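Local coordinates for dihydroorotase (Campylobacter jejuni subsp. jejuni, PDB 3PNU), which probably catalyses the reversible cyclisation of N-carbamoyl-L-aspartate to (S)-dihydroorotate in de novo pyrimidine synthesis, using two zinc ions per subunit, at residues K171-L176 / K193-L198; D164-F169 / C232-K237; L45-S50 / K82-E87; F258-A263 / P283-V288. All blocks are in the same frame, centred on the assembly; numbering follows the deposited sequence.

Contact 1: K171-L176 / K193-L198; sequences KIYEKL and KTLCEL
Apolar packing carries this contact, and Tyr173 meets two leucines of the facing helix, one at its ring and one at its stem. Leu195 comes in at the edge of the tyrosine ring, close to the ring plane, with CD1 lying 3.8 Å from Tyr173 CE2; its other methyl, CD2, reaches Tyr173 CD2 at 4.1 Å. The two side chains run at roughly a right angle to one another. One turn further on, Leu198 sends its CD2 to within 4.0 Å of Tyr173 CB. Leu198 has CG anti to its backbone N (chi1 -171°), which projects the methyl fork across the gap between the helices.

The second kind of contact is carbon against a polar group. Leu198 CD1 rests 4.1 Å from Glu174 CD, while the carboxylate itself finds its partner beyond the segments, where Glu174 OE2 is hydrogen-bonded to Tyr202 OH. Nothing polar links the two segments directly.

The helices are nearly parallel, their segment axes 11.3 Å apart at an angle of 17°, so side chains rather than backbones fill the space between them. Toward the barrel, Tyr173 and Leu195 both settle on Met187 of strand 185-187, and the ring of Phe169 meets that of Tyr173 edge-to-face. The two neighbouring helices, packed side by side over the parallel strands, here belong to the outer helical layer of the TIM barrel.

Contact 2: D164-F169 / C232-K237; sequences DRESNF and CKPIAK
Lys233 brings its ammonium group to the edge of the guanidinium of Arg165, in its plane, with NZ 4.0 Å from Arg165 NH1. The arginine is extended from CG to NE, whereas the lysine bends at its last torsion (chi4 -72°) to turn its tip. Each of these like charges has a carbonyl of the second subunit to bond to, which probably offsets their repulsion: Arg165 NH1 bonds to the O of Gly223 of the second subunit, and Lys233 NZ to that of Gly224 of the second subunit.

Next comes Pro234, after a cis peptide bond. Its ring carbons CG and CB lie 3.9 and 4.0 Å from Glu166 OE2, the proline and the extended glutamate meeting at a slant. The proline side chain also packs on His189, a ligand of one zinc ion.

At the end of the segment, Lys237 folds back so that NZ bonds to Ile235 O at 2.7 Å, in the carbonyl plane and on a lone pair. That ammonium is 4.4 Å from Glu166 OE2, too far for a salt bridge, but both groups are hydrogen-bonded to Thr191 OG1, while Glu166 OE1 takes Thr192 OG1.

Glu166 and Lys237 are thus linked through one threonine hydroxyl, whereas Arg165 and Lys233 each bond to a separate carbonyl of the second subunit. The opposite charges of Glu166 and Lys237 probably still stabilise one another in this buried setting.

Contact 3: L45-S50 / K82-E87; sequences LIAPLS and KACKDE
Three small side chains make up the apolar part of this contact. The methyl groups of Ala47 and Ala83 face each other directly, CB to CB, at 4.0 Å, and Cys84 adds its sulfur, with SG 4.3 Å from Ala47 CB. Because these groups are so short, the backbones come close: the CA atoms of Pro48 and Cys84 are 5.2 Å apart.

The other kind of contact sets a carbon ring against a carbonyl. Pro48 sets its CG and CD against Ala83 O, at 3.4 and 3.6 Å. Helix 40-51 is kinked here, since the N atoms of Pro48 and Leu49 lack the usual bonds to the preceding turn; Leu49 N instead bonds to Ile46 O at 2.8 Å. Across the interface, helix 70-84 is ending. Lys85 departs with a positive phi of 64°, and a type II' turn carries the chain from Cys84 to Glu87.

The contact thus joins helix 40-51 to the C-terminal end of helix 70-84, two outer helices of the TIM barrel. No hydrogen bond links the segments. Their cohesion comes from close-fitting small apolar groups, the proline CD, next to the ring nitrogen, perhaps giving Ala83 O a slight electrostatic benefit, CG being mainly a van der Waals neighbour.

Contact 4: F258-A263 / P283-V288; sequences FGSDSA and PVILPV. With ZN (zinc ion), chain D.
Ile285 lays its CG2 and CD1 methyls against Phe258 and Ser260, and this is where the contact is tight. Its CG2 methyl meets the ring obliquely, 3.4 Å from Phe258 CZ, while CD1 lies at the ring edge, in plane. The same CD1 extends to Ser260 CB at 3.7 Å, so one isoleucine touches both the last residue of strand 256-258 and the loop after it. Phe258 in turn has Ser260 N over one ring face, offset toward the rim.

Away from this packed patch the segments separate. The first bond of the Ser262 side chain heads toward 283-288, yet its OG stays 5.2 Å from Pro283 CD and bonds instead to Ala282 N. Ser260 OG, beside the packed methylene, accepts a bond from Ser262 N at 2.9 Å, closing an ST turn, and is also bonded to Asp32 and His34 O.

Asp261 faces the metal. A trans first torsion (chi1 -169°) swings the carboxylate away from its own backbone N and carries OD1 to 2.1 Å from the zinc ion; a water lies 2.4 Å from the metal. His34, His36 and the carboxylated Lys116 are the remaining ligands.

An aspartate just past a barrel strand, within an ST turn whose serine packs on a helix, fits the metal centre of the amidohydrolase superfamily, at the C-terminal mouth of the TIM barrel; Asp261 is a predicted active-site residue.

All four contacts are largely buried, but they sit at different depths. Contact 4 is nearest the chain's centre and alone contains a zinc ligand; contacts 1 and 3 join outer helices on opposite sides of that centre and are mainly apolar. Contact 2 differs in chemistry, being polar and charged, and its loops also meet the second subunit. Along the chain, contact 1 is nested within the loop that contact 2 closes, and the two touch where Leu195 meets Glu166 and Thr194 meets Ser167. Contact 4 touches contacts 2 and 3 but not contact 1: Asp261 packs near Lys233 O of contact 2, and Pro283 meets Leu49 of contact 3.

Contact 1: K171-L176 / K193-L198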
loop_
_atom_site.group_PDB
_atom_site.type_symbol
_atom_site.label_atom_id
_atom_site.label_comp_id
_atom_site.label_asym_id
_atom_site.label_seq_id
_atom_site.Cartn_x
_atom_site.Cartn_y
_atom_site.Cartn_z
ATOM N N LYS A 171 -7.871 -16.036 -15.282
ATOM C CA LYS A 171 -8.623 -16.451 -16.480
ATOM C C LYS A 171 -7.697 -16.493 -17.669
ATOM O O LYS A 171 -7.896 -17.308 -18.548
ATOM C CB LYS A 171 -9.822 -15.513 -16.768
ATOM C CG LYS A 171 -9.411 -14.093 -17.203
ATOM C CD LYS A 171 -10.498 -13.050 -16.851
ATOM C CE LYS A 171 -9.919 -11.649 -16.847
ATOM N NZ LYS A 171 -10.608 -10.791 -15.877
ATOM N N ILE A 172 -6.690 -15.622 -17.699
ATOM C CA ILE A 172 -5.723 -15.638 -18.787
ATOM C C ILE A 172 -4.844 -16.909 -18.735
ATOM O O ILE A 172 -4.740 -17.635 -19.719
ATOM C CB ILE A 172 -4.864 -14.386 -18.786
ATOM C CG1 ILE A 172 -5.759 -13.172 -19.055
ATOM C CG2 ILE A 172 -3.764 -14.490 -19.844
ATOM C CD1 ILE A 172 -5.069 -11.871 -18.919
ATOM N N TYR A 173 -4.211 -17.185 -17.602
ATOM C CA TYR A 173 -3.441 -18.411 -17.471
ATOM C C TYR A 173 -4.276 -19.637 -17.834
ATOM O O TYR A 173 -3.765 -20.616 -18.352
ATOM C CB TYR A 173 -2.994 -18.651 -16.028
ATOM C CG TYR A 173 -1.801 -17.909 -15.591
ATOM C CD1 TYR A 173 -0.619 -17.937 -16.355
ATOM C CD2 TYR A 173 -1.780 -17.236 -14.373
ATOM C CE1 TYR A 173 0.504 -17.276 -15.943
ATOM C CE2 TYR A 173 -0.620 -16.580 -13.940
ATOM C CZ TYR A 173 0.503 -16.598 -14.727
ATOM O OH TYR A 173 1.642 -15.949 -14.315
ATOM N N GLU A 174 -5.554 -19.586 -17.506
ATOM C CA GLU A 174 -6.430 -20.701 -17.751
ATOM C C GLU A 174 -6.647 -20.898 -19.256
ATOM O O GLU A 174 -6.571 -22.026 -19.744
ATOM C CB GLU A 174 -7.752 -20.508 -16.997
ATOM C CG GLU A 174 -8.601 -21.761 -16.933
ATOM C CD GLU A 174 -9.711 -21.701 -15.891
ATOM O OE1 GLU A 174 -10.041 -20.586 -15.420
ATOM O OE2 GLU A 174 -10.245 -22.783 -15.546
ATOM N N LYS A 175 -6.869 -19.819 -20.003
ATOM C CA LYS A 175 -7.103 -19.978 -21.425
ATOM C C LYS A 175 -5.817 -20.393 -22.150
ATOM O O LYS A 175 -5.853 -21.207 -23.074
ATOM C CB LYS A 175 -7.752 -18.752 -22.067
ATOM C CG LYS A 175 -6.841 -17.617 -22.434
ATOM C CD LYS A 175 -7.608 -16.589 -23.292
ATOM C CE LYS A 175 -6.683 -15.476 -23.746
ATOM N NZ LYS A 175 -7.371 -14.435 -24.551
ATOM N N LEU A 176 -4.681 -19.851 -21.734
ATOM C CA LEU A 176 -3.432 -20.246 -22.329
ATOM C C LEU A 176 -3.180 -21.725 -22.075
ATOM O O LEU A 176 -2.646 -22.415 -22.927
ATOM C CB LEU A 176 -2.283 -19.432 -21.776
ATOM C CG LEU A 176 -2.297 -17.958 -22.138
ATOM C CD1 LEU A 176 -1.103 -17.258 -21.539
ATOM C CD2 LEU A 176 -2.305 -17.781 -23.650
ATOM N N LYS A 193 -4.187 -17.038 -3.157
ATOM C CA LYS A 193 -4.782 -18.345 -2.991
ATOM C C LYS A 193 -5.390 -18.765 -4.332
ATOM O O LYS A 193 -5.389 -19.938 -4.687
ATOM C CB LYS A 193 -5.833 -18.282 -1.900
ATOM C CG LYS A 193 -6.503 -19.617 -1.569
ATOM C CD LYS A 193 -7.374 -19.467 -0.347
ATOM C CE LYS A 193 -8.155 -20.734 -0.049
ATOM N NZ LYS A 193 -8.983 -20.572 1.183
ATOM N N THR A 194 -5.887 -17.797 -5.091
ATOM C CA THR A 194 -6.459 -18.094 -6.384
ATOM C C THR A 194 -5.470 -18.854 -7.256
ATOM O O THR A 194 -5.848 -19.825 -7.894
ATOM C CB THR A 194 -6.863 -16.810 -7.150
ATOM O OG1 THR A 194 -7.707 -15.996 -6.324
ATOM C CG2 THR A 194 -7.581 -17.153 -8.462
ATOM N N LEU A 195 -4.211 -18.425 -7.293
ATOM C CA LEU A 195 -3.245 -19.113 -8.163
ATOM C C LEU A 195 -2.708 -20.378 -7.508
ATOM O O LEU A 195 -2.321 -21.323 -8.194
ATOM C CB LEU A 195 -2.143 -18.176 -8.681
ATOM C CG LEU A 195 -2.657 -17.052 -9.591
ATOM C CD1 LEU A 195 -1.497 -16.303 -10.256
ATOM C CD2 LEU A 195 -3.607 -17.586 -10.700
ATOM N N CYS A 196 -2.687 -20.416 -6.187
ATOM C CA CYS A 196 -2.306 -21.653 -5.522
ATOM C C CYS A 196 -3.282 -22.741 -5.952
ATOM O O CYS A 196 -2.876 -23.837 -6.263
ATOM C CB CYS A 196 -2.326 -21.517 -4.005
ATOM S SG CYS A 196 -1.048 -20.415 -3.417
ATOM N N GLU A 197 -4.563 -22.422 -5.982
ATOM C CA GLU A 197 -5.598 -23.392 -6.381
ATOM C C GLU A 197 -5.579 -23.722 -7.859
ATOM O O GLU A 197 -5.639 -24.892 -8.219
ATOM C CB GLU A 197 -6.987 -22.896 -5.964
ATOM C CG GLU A 197 -7.162 -22.938 -4.438
ATOM C CD GLU A 197 -8.465 -22.332 -3.933
ATOM O OE1 GLU A 197 -9.278 -21.820 -4.740
ATOM O OE2 GLU A 197 -8.665 -22.365 -2.697
ATOM N N LEU A 198 -5.471 -22.699 -8.709
ATOM C CA LEU A 198 -5.448 -22.898 -10.160
ATOM C C LEU A 198 -4.295 -23.813 -10.585
ATOM O O LEU A 198 -4.401 -24.520 -11.563
ATOM C CB LEU A 198 -5.323 -21.563 -10.902
ATOM C CG LEU A 198 -5.491 -21.592 -12.431
ATOM C CD1 LEU A 198 -6.970 -21.860 -12.850
ATOM C CD2 LEU A 198 -5.027 -20.297 -13.039
#

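Contact 2: D164-F169 / C232-K237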
loop_
_atom_site.group_PDB
_atom_site.type_symbol
_atom_site.label_atom_id
_atom_site.label_comp_id
_atom_site.label_asym_id
_atom_site.label_seq_id
_atom_site.Cartn_x
_atom_site.Cartn_y
_atom_site.Cartn_z
ATOM N N ASP A 164 -6.247 -6.857 -6.907
ATOM C CA ASP A 164 -6.883 -7.893 -7.740
ATOM C C ASP A 164 -6.120 -8.238 -9.025
ATOM O O ASP A 164 -6.561 -9.065 -9.814
ATOM C CB ASP A 164 -8.262 -7.409 -8.202
ATOM C CG ASP A 164 -9.213 -7.088 -7.059
ATOM O OD1 ASP A 164 -9.038 -7.564 -5.921
ATOM O OD2 ASP A 164 -10.186 -6.368 -7.337
ATOM N N ARG A 165 -4.984 -7.616 -9.248
ATOM C CA ARG A 165 -4.274 -7.833 -10.491
ATOM C C ARG A 165 -3.925 -9.271 -10.767
ATOM O O ARG A 165 -4.052 -9.715 -11.915
ATOM C CB ARG A 165 -3.020 -6.981 -10.554
ATOM C CG ARG A 165 -3.326 -5.535 -10.649
ATOM C CD ARG A 165 -2.088 -4.701 -10.600
ATOM N NE ARG A 165 -2.450 -3.308 -10.752
ATOM C CZ ARG A 165 -1.630 -2.289 -10.556
ATOM N NH1 ARG A 165 -0.370 -2.500 -10.194
ATOM N NH2 ARG A 165 -2.082 -1.045 -10.716
ATOM N N GLU A 166 -3.502 -10.002 -9.737
ATOM C CA GLU A 166 -3.120 -11.396 -9.940
ATOM C C GLU A 166 -4.342 -12.315 -10.058
ATOM O O GLU A 166 -4.407 -13.142 -10.983
ATOM C CB GLU A 166 -2.163 -11.901 -8.865
ATOM C CG GLU A 166 -1.820 -13.366 -9.036
ATOM C CD GLU A 166 -0.799 -13.865 -8.032
ATOM O OE1 GLU A 166 -0.991 -14.993 -7.533
ATOM O OE2 GLU A 166 0.179 -13.136 -7.734
ATOM N N SER A 167 -5.296 -12.192 -9.146
ATOM C CA SER A 167 -6.470 -13.045 -9.241
ATOM C C SER A 167 -7.210 -12.832 -10.544
ATOM O O SER A 167 -7.725 -13.779 -11.104
ATOM C CB SER A 167 -7.406 -12.836 -8.072
ATOM O OG SER A 167 -6.791 -13.330 -6.895
ATOM N N ASN A 168 -7.254 -11.601 -11.044
ATOM C CA ASN A 168 -7.945 -11.358 -12.303
ATOM C C ASN A 168 -7.169 -11.920 -13.481
ATOM O O ASN A 168 -7.732 -12.114 -14.565
ATOM C CB ASN A 168 -8.253 -9.853 -12.513
ATOM C CG ASN A 168 -9.168 -9.293 -11.443
ATOM O OD1 ASN A 168 -9.672 -10.027 -10.605
ATOM N ND2 ASN A 168 -9.370 -7.994 -11.460
ATOM N N PHE A 169 -5.881 -12.183 -13.283
ATOM C CA PHE A 169 -5.053 -12.731 -14.358
ATOM C C PHE A 169 -5.276 -14.258 -14.497
ATOM O O PHE A 169 -4.865 -14.872 -15.462
ATOM C CB PHE A 169 -3.586 -12.435 -14.103
ATOM C CG PHE A 169 -2.736 -12.567 -15.326
ATOM C CD1 PHE A 169 -2.531 -11.474 -16.151
ATOM C CD2 PHE A 169 -2.181 -13.776 -15.674
ATOM C CE1 PHE A 169 -1.769 -11.593 -17.290
ATOM C CE2 PHE A 169 -1.421 -13.905 -16.815
ATOM C CZ PHE A 169 -1.212 -12.820 -17.627
ATOM N N CYS A 232 6.765 -4.430 -3.306
ATOM C CA CYS A 232 7.113 -5.101 -4.547
ATOM C C CYS A 232 5.854 -5.419 -5.356
ATOM O O CYS A 232 4.726 -5.195 -4.899
ATOM C CB CYS A 232 7.827 -6.416 -4.245
ATOM S SG CYS A 232 6.768 -7.621 -3.403
ATOM N N LYS A 233 6.084 -5.948 -6.553
ATOM C CA LYS A 233 5.040 -6.383 -7.437
ATOM C C LYS A 233 5.269 -7.880 -7.674
ATOM O O LYS A 233 6.384 -8.292 -7.994
ATOM C CB LYS A 233 5.098 -5.588 -8.743
ATOM C CG LYS A 233 4.827 -4.089 -8.520
ATOM C CD LYS A 233 4.861 -3.293 -9.815
ATOM C CE LYS A 233 4.692 -1.753 -9.584
ATOM N NZ LYS A 233 3.319 -1.363 -9.191
ATOM N N PRO A 234 4.234 -8.712 -7.479
ATOM C CA PRO A 234 2.889 -8.380 -7.035
ATOM C C PRO A 234 2.883 -8.067 -5.559
ATOM O O PRO A 234 3.598 -8.686 -4.777
ATOM C CB PRO A 234 2.101 -9.662 -7.315
ATOM C CG PRO A 234 2.970 -10.448 -8.261
ATOM C CD PRO A 234 4.334 -10.129 -7.855
ATOM N N ILE A 235 2.070 -7.098 -5.190
ATOM C CA ILE A 235 1.952 -6.650 -3.824
ATOM C C ILE A 235 1.638 -7.797 -2.869
ATOM O O ILE A 235 0.929 -8.739 -3.224
ATOM C CB ILE A 235 0.818 -5.572 -3.738
ATOM C CG1 ILE A 235 0.850 -4.858 -2.400
ATOM C CG2 ILE A 235 -0.590 -6.173 -4.042
ATOM C CD1 ILE A 235 2.119 -4.063 -2.200
ATOM N N ALA A 236 2.170 -7.733 -1.658
ATOM C CA ALA A 236 1.844 -8.738 -0.651
ATOM C C ALA A 236 0.340 -8.593 -0.379
ATOM O O ALA A 236 -0.182 -7.481 -0.316
ATOM C CB ALA A 236 2.639 -8.535 0.610
ATOM N N LYS A 237 -0.348 -9.702 -0.183
ATOM C CA LYS A 237 -1.804 -9.663 -0.031
ATOM C C LYS A 237 -2.324 -10.074 1.349
ATOM O O LYS A 237 -1.819 -9.586 2.355
ATOM C CB LYS A 237 -2.437 -10.447 -1.206
ATOM C CG LYS A 237 -2.059 -9.767 -2.563
ATOM C CD LYS A 237 -2.511 -10.463 -3.760
ATOM C CE LYS A 237 -2.091 -9.717 -5.010
ATOM N NZ LYS A 237 -0.639 -9.629 -5.191
#

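Contact 3: L45-S50 / K82-E87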
loop_
_atom_site.group_PDB
_atom_site.type_symbol
_atom_site.label_atom_id
_atom_site.label_comp_id
_atom_site.label_asym_id
_atom_site.label_seq_id
_atom_site.Cartn_x
_atom_site.Cartn_y
_atom_site.Cartn_z
ATOM N N LEU A 45 28.204 -5.871 -8.714
ATOM C CA LEU A 45 28.021 -5.776 -7.264
ATOM C C LEU A 45 27.130 -6.863 -6.653
ATOM O O LEU A 45 27.472 -7.440 -5.624
ATOM C CB LEU A 45 27.447 -4.401 -6.909
ATOM C CG LEU A 45 27.098 -4.165 -5.431
ATOM C CD1 LEU A 45 28.270 -4.467 -4.519
ATOM C CD2 LEU A 45 26.609 -2.732 -5.232
ATOM N N ILE A 46 25.989 -7.135 -7.284
ATOM C CA ILE A 46 25.027 -8.114 -6.746
ATOM C C ILE A 46 25.211 -9.582 -7.213
ATOM O O ILE A 46 24.936 -10.507 -6.445
ATOM C CB ILE A 46 23.563 -7.675 -7.056
ATOM C CG1 ILE A 46 23.265 -7.779 -8.561
ATOM C CG2 ILE A 46 23.329 -6.271 -6.560
ATOM C CD1 ILE A 46 21.827 -7.478 -8.943
ATOM N N ALA A 47 25.673 -9.783 -8.448
ATOM C CA ALA A 47 25.819 -11.133 -9.005
ATOM C C ALA A 47 26.528 -12.094 -8.061
ATOM O O ALA A 47 26.074 -13.215 -7.867
ATOM C CB ALA A 47 26.505 -11.101 -10.376
ATOM N N PRO A 48 27.654 -11.667 -7.483
ATOM C CA PRO A 48 28.361 -12.515 -6.525
ATOM C C PRO A 48 27.536 -12.912 -5.323
ATOM O O PRO A 48 27.721 -13.982 -4.780
ATOM C CB PRO A 48 29.516 -11.624 -6.068
ATOM C CG PRO A 48 29.858 -10.838 -7.296
ATOM C CD PRO A 48 28.508 -10.555 -7.955
ATOM N N LEU A 49 26.624 -12.058 -4.908
ATOM C CA LEU A 49 25.813 -12.364 -3.733
ATOM C C LEU A 49 24.890 -13.581 -3.964
ATOM O O LEU A 49 24.523 -14.282 -3.015
ATOM C CB LEU A 49 25.052 -11.114 -3.298
ATOM C CG LEU A 49 26.003 -9.979 -2.876
ATOM C CD1 LEU A 49 25.257 -8.663 -2.664
ATOM C CD2 LEU A 49 26.778 -10.370 -1.611
ATOM N N SER A 50 24.549 -13.826 -5.229
ATOM C CA SER A 50 23.715 -14.980 -5.623
ATOM C C SER A 50 24.582 -16.156 -6.059
ATOM O O SER A 50 24.359 -17.278 -5.641
ATOM C CB SER A 50 22.771 -14.613 -6.785
ATOM O OG SER A 50 21.819 -13.638 -6.406
ATOM N N LYS A 82 31.645 -13.078 -16.131
ATOM C CA LYS A 82 32.776 -12.319 -15.587
ATOM C C LYS A 82 32.489 -11.852 -14.177
ATOM O O LYS A 82 33.311 -12.004 -13.293
ATOM C CB LYS A 82 33.093 -11.071 -16.413
ATOM C CG LYS A 82 33.965 -11.271 -17.659
ATOM C CD LYS A 82 34.419 -9.898 -18.225
ATOM C CE LYS A 82 35.238 -9.064 -17.189
ATOM N NZ LYS A 82 35.569 -7.677 -17.661
ATOM N N ALA A 83 31.307 -11.275 -13.987
ATOM C CA ALA A 83 30.894 -10.721 -12.700
ATOM C C ALA A 83 30.896 -11.729 -11.555
ATOM O O ALA A 83 31.056 -11.352 -10.393
ATOM C CB ALA A 83 29.514 -10.083 -12.840
ATOM N N CYS A 84 30.716 -13.003 -11.892
ATOM C CA CYS A 84 30.691 -14.087 -10.905
ATOM C C CYS A 84 32.093 -14.577 -10.602
ATOM O O CYS A 84 32.392 -14.975 -9.470
ATOM C CB CYS A 84 29.871 -15.243 -11.448
ATOM S SG CYS A 84 28.250 -14.721 -11.901
ATOM N N LYS A 85 32.931 -14.571 -11.639
ATOM C CA LYS A 85 34.336 -14.950 -11.535
ATOM C C LYS A 85 34.433 -16.432 -11.152
ATOM O O LYS A 85 33.866 -17.301 -11.823
ATOM C CB LYS A 85 35.056 -14.057 -10.497
ATOM C CG LYS A 85 34.904 -12.564 -10.766
ATOM C CD LYS A 85 35.670 -11.687 -9.782
ATOM C CE LYS A 85 35.458 -10.210 -10.135
ATOM N NZ LYS A 85 36.290 -9.288 -9.320
ATOM N N ASP A 86 35.139 -16.699 -10.059
ATOM C CA ASP A 86 35.517 -18.043 -9.632
ATOM C C ASP A 86 34.405 -18.922 -9.046
ATOM O O ASP A 86 34.663 -20.065 -8.656
ATOM C CB ASP A 86 36.640 -17.902 -8.600
ATOM C CG ASP A 86 36.255 -16.987 -7.445
ATOM O OD1 ASP A 86 35.037 -16.823 -7.197
ATOM O OD2 ASP A 86 37.168 -16.434 -6.791
ATOM N N GLU A 87 33.180 -18.408 -8.986
ATOM C CA GLU A 87 32.073 -19.167 -8.417
ATOM C C GLU A 87 31.527 -20.214 -9.372
ATOM O O GLU A 87 31.527 -20.017 -10.586
ATOM C CB GLU A 87 30.936 -18.215 -8.032
ATOM C CG GLU A 87 31.285 -17.224 -6.924
ATOM C CD GLU A 87 31.452 -17.895 -5.568
ATOM O OE1 GLU A 87 31.677 -17.165 -4.584
ATOM O OE2 GLU A 87 31.340 -19.143 -5.488
#

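Contact 4: F258-A263 / P283-V288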
loop_
_atom_site.group_PDB
_atom_site.type_symbol
_atom_site.label_atom_id
_atom_site.label_comp_id
_atom_site.label_asym_id
_atom_site.label_seq_id
_atom_site.Cartn_x
_atom_site.Cartn_y
_atom_site.Cartn_z
ATOM N N PHE A 258 11.274 -22.628 -5.888
ATOM C CA PHE A 258 11.646 -21.374 -5.287
ATOM C C PHE A 258 12.195 -20.437 -6.347
ATOM O O PHE A 258 12.995 -20.836 -7.192
ATOM C CB PHE A 258 12.667 -21.554 -4.184
ATOM C CG PHE A 258 13.259 -20.275 -3.738
ATOM C CD1 PHE A 258 12.552 -19.434 -2.921
ATOM C CD2 PHE A 258 14.516 -19.904 -4.157
ATOM C CE1 PHE A 258 13.098 -18.223 -2.514
ATOM C CE2 PHE A 258 15.069 -18.706 -3.750
ATOM C CZ PHE A 258 14.346 -17.865 -2.936
ATOM N N GLY A 259 11.712 -19.202 -6.302
ATOM C CA GLY A 259 12.118 -18.117 -7.202
ATOM C C GLY A 259 12.075 -16.875 -6.325
ATOM O O GLY A 259 11.010 -16.474 -5.869
ATOM N N SER A 260 13.224 -16.263 -6.084
ATOM C CA SER A 260 13.291 -15.146 -5.147
ATOM C C SER A 260 12.713 -13.852 -5.647
ATOM O O SER A 260 12.266 -13.045 -4.882
ATOM C CB SER A 260 14.754 -14.844 -4.823
ATOM O OG SER A 260 15.406 -14.297 -5.980
ATOM N N ASP A 261 12.769 -13.660 -6.946
ATOM C CA ASP A 261 12.424 -12.379 -7.552
ATOM C C ASP A 261 13.274 -11.295 -6.869
ATOM O O ASP A 261 12.809 -10.182 -6.687
ATOM C CB ASP A 261 10.929 -12.055 -7.458
ATOM C CG ASP A 261 10.527 -10.848 -8.311
ATOM O OD1 ASP A 261 11.081 -10.626 -9.424
ATOM O OD2 ASP A 261 9.620 -10.130 -7.865
ATOM N N SER A 262 14.509 -11.633 -6.486
ATOM C CA SER A 262 15.417 -10.664 -5.861
ATOM C C SER A 262 15.650 -9.562 -6.856
ATOM O O SER A 262 16.116 -9.815 -7.964
ATOM C CB SER A 262 16.744 -11.295 -5.467
ATOM O OG SER A 262 17.631 -10.347 -4.892
ATOM N N ALA A 263 15.303 -8.337 -6.461
ATOM C CA ALA A 263 15.405 -7.180 -7.345
ATOM C C ALA A 263 15.890 -5.952 -6.592
ATOM O O ALA A 263 15.147 -5.335 -5.835
ATOM C CB ALA A 263 14.049 -6.898 -7.982
ATOM N N PRO A 283 21.206 -11.978 -0.737
ATOM C CA PRO A 283 22.125 -12.300 0.358
ATOM C C PRO A 283 21.569 -13.040 1.553
ATOM O O PRO A 283 22.330 -13.603 2.297
ATOM C CB PRO A 283 22.617 -10.927 0.837
ATOM C CG PRO A 283 21.919 -9.902 -0.018
ATOM C CD PRO A 283 21.350 -10.586 -1.195
ATOM N N VAL A 284 20.267 -13.067 1.741
ATOM C CA VAL A 284 19.727 -13.666 2.960
ATOM C C VAL A 284 18.791 -14.854 2.767
ATOM O O VAL A 284 18.272 -15.400 3.747
ATOM C CB VAL A 284 19.000 -12.557 3.775
ATOM C CG1 VAL A 284 19.995 -11.472 4.224
ATOM C CG2 VAL A 284 17.869 -11.901 2.936
ATOM N N ILE A 285 18.616 -15.289 1.515
ATOM C CA ILE A 285 17.654 -16.373 1.184
ATOM C C ILE A 285 17.841 -17.683 1.920
ATOM O O ILE A 285 16.932 -18.160 2.610
ATOM C CB ILE A 285 17.699 -16.730 -0.313
ATOM C CG1 ILE A 285 17.224 -15.560 -1.167
ATOM C CG2 ILE A 285 16.832 -17.962 -0.576
ATOM C CD1 ILE A 285 17.627 -15.651 -2.615
ATOM N N LEU A 286 19.015 -18.285 1.761
ATOM C CA LEU A 286 19.262 -19.589 2.363
ATOM C C LEU A 286 19.066 -19.620 3.858
ATOM O O LEU A 286 18.318 -20.468 4.366
ATOM C CB LEU A 286 20.649 -20.119 1.982
ATOM C CG LEU A 286 20.779 -20.451 0.496
ATOM C CD1 LEU A 286 22.190 -20.950 0.207
ATOM C CD2 LEU A 286 19.720 -21.483 0.100
ATOM N N PRO A 287 19.717 -18.706 4.577
ATOM C CA PRO A 287 19.526 -18.785 6.029
ATOM C C PRO A 287 18.066 -18.525 6.442
ATOM O O PRO A 287 17.513 -19.267 7.283
ATOM C CB PRO A 287 20.504 -17.729 6.582
ATOM C CG PRO A 287 20.957 -16.909 5.393
ATOM C CD PRO A 287 20.742 -17.723 4.173
ATOM N N VAL A 288 17.430 -17.518 5.831
ATOM C CA VAL A 288 16.038 -17.222 6.172
ATOM C C VAL A 288 15.178 -18.448 5.861
ATOM O O VAL A 288 14.390 -18.872 6.707
ATOM C CB VAL A 288 15.495 -15.952 5.469
ATOM C CG1 VAL A 288 14.064 -15.656 5.962
ATOM C CG2 VAL A 288 16.422 -14.743 5.719
HETATM ZN ZN ZN D . 10.786 -10.503 -11.550
HETATM O O HOH W 1 8.784 -9.613 -10.549
#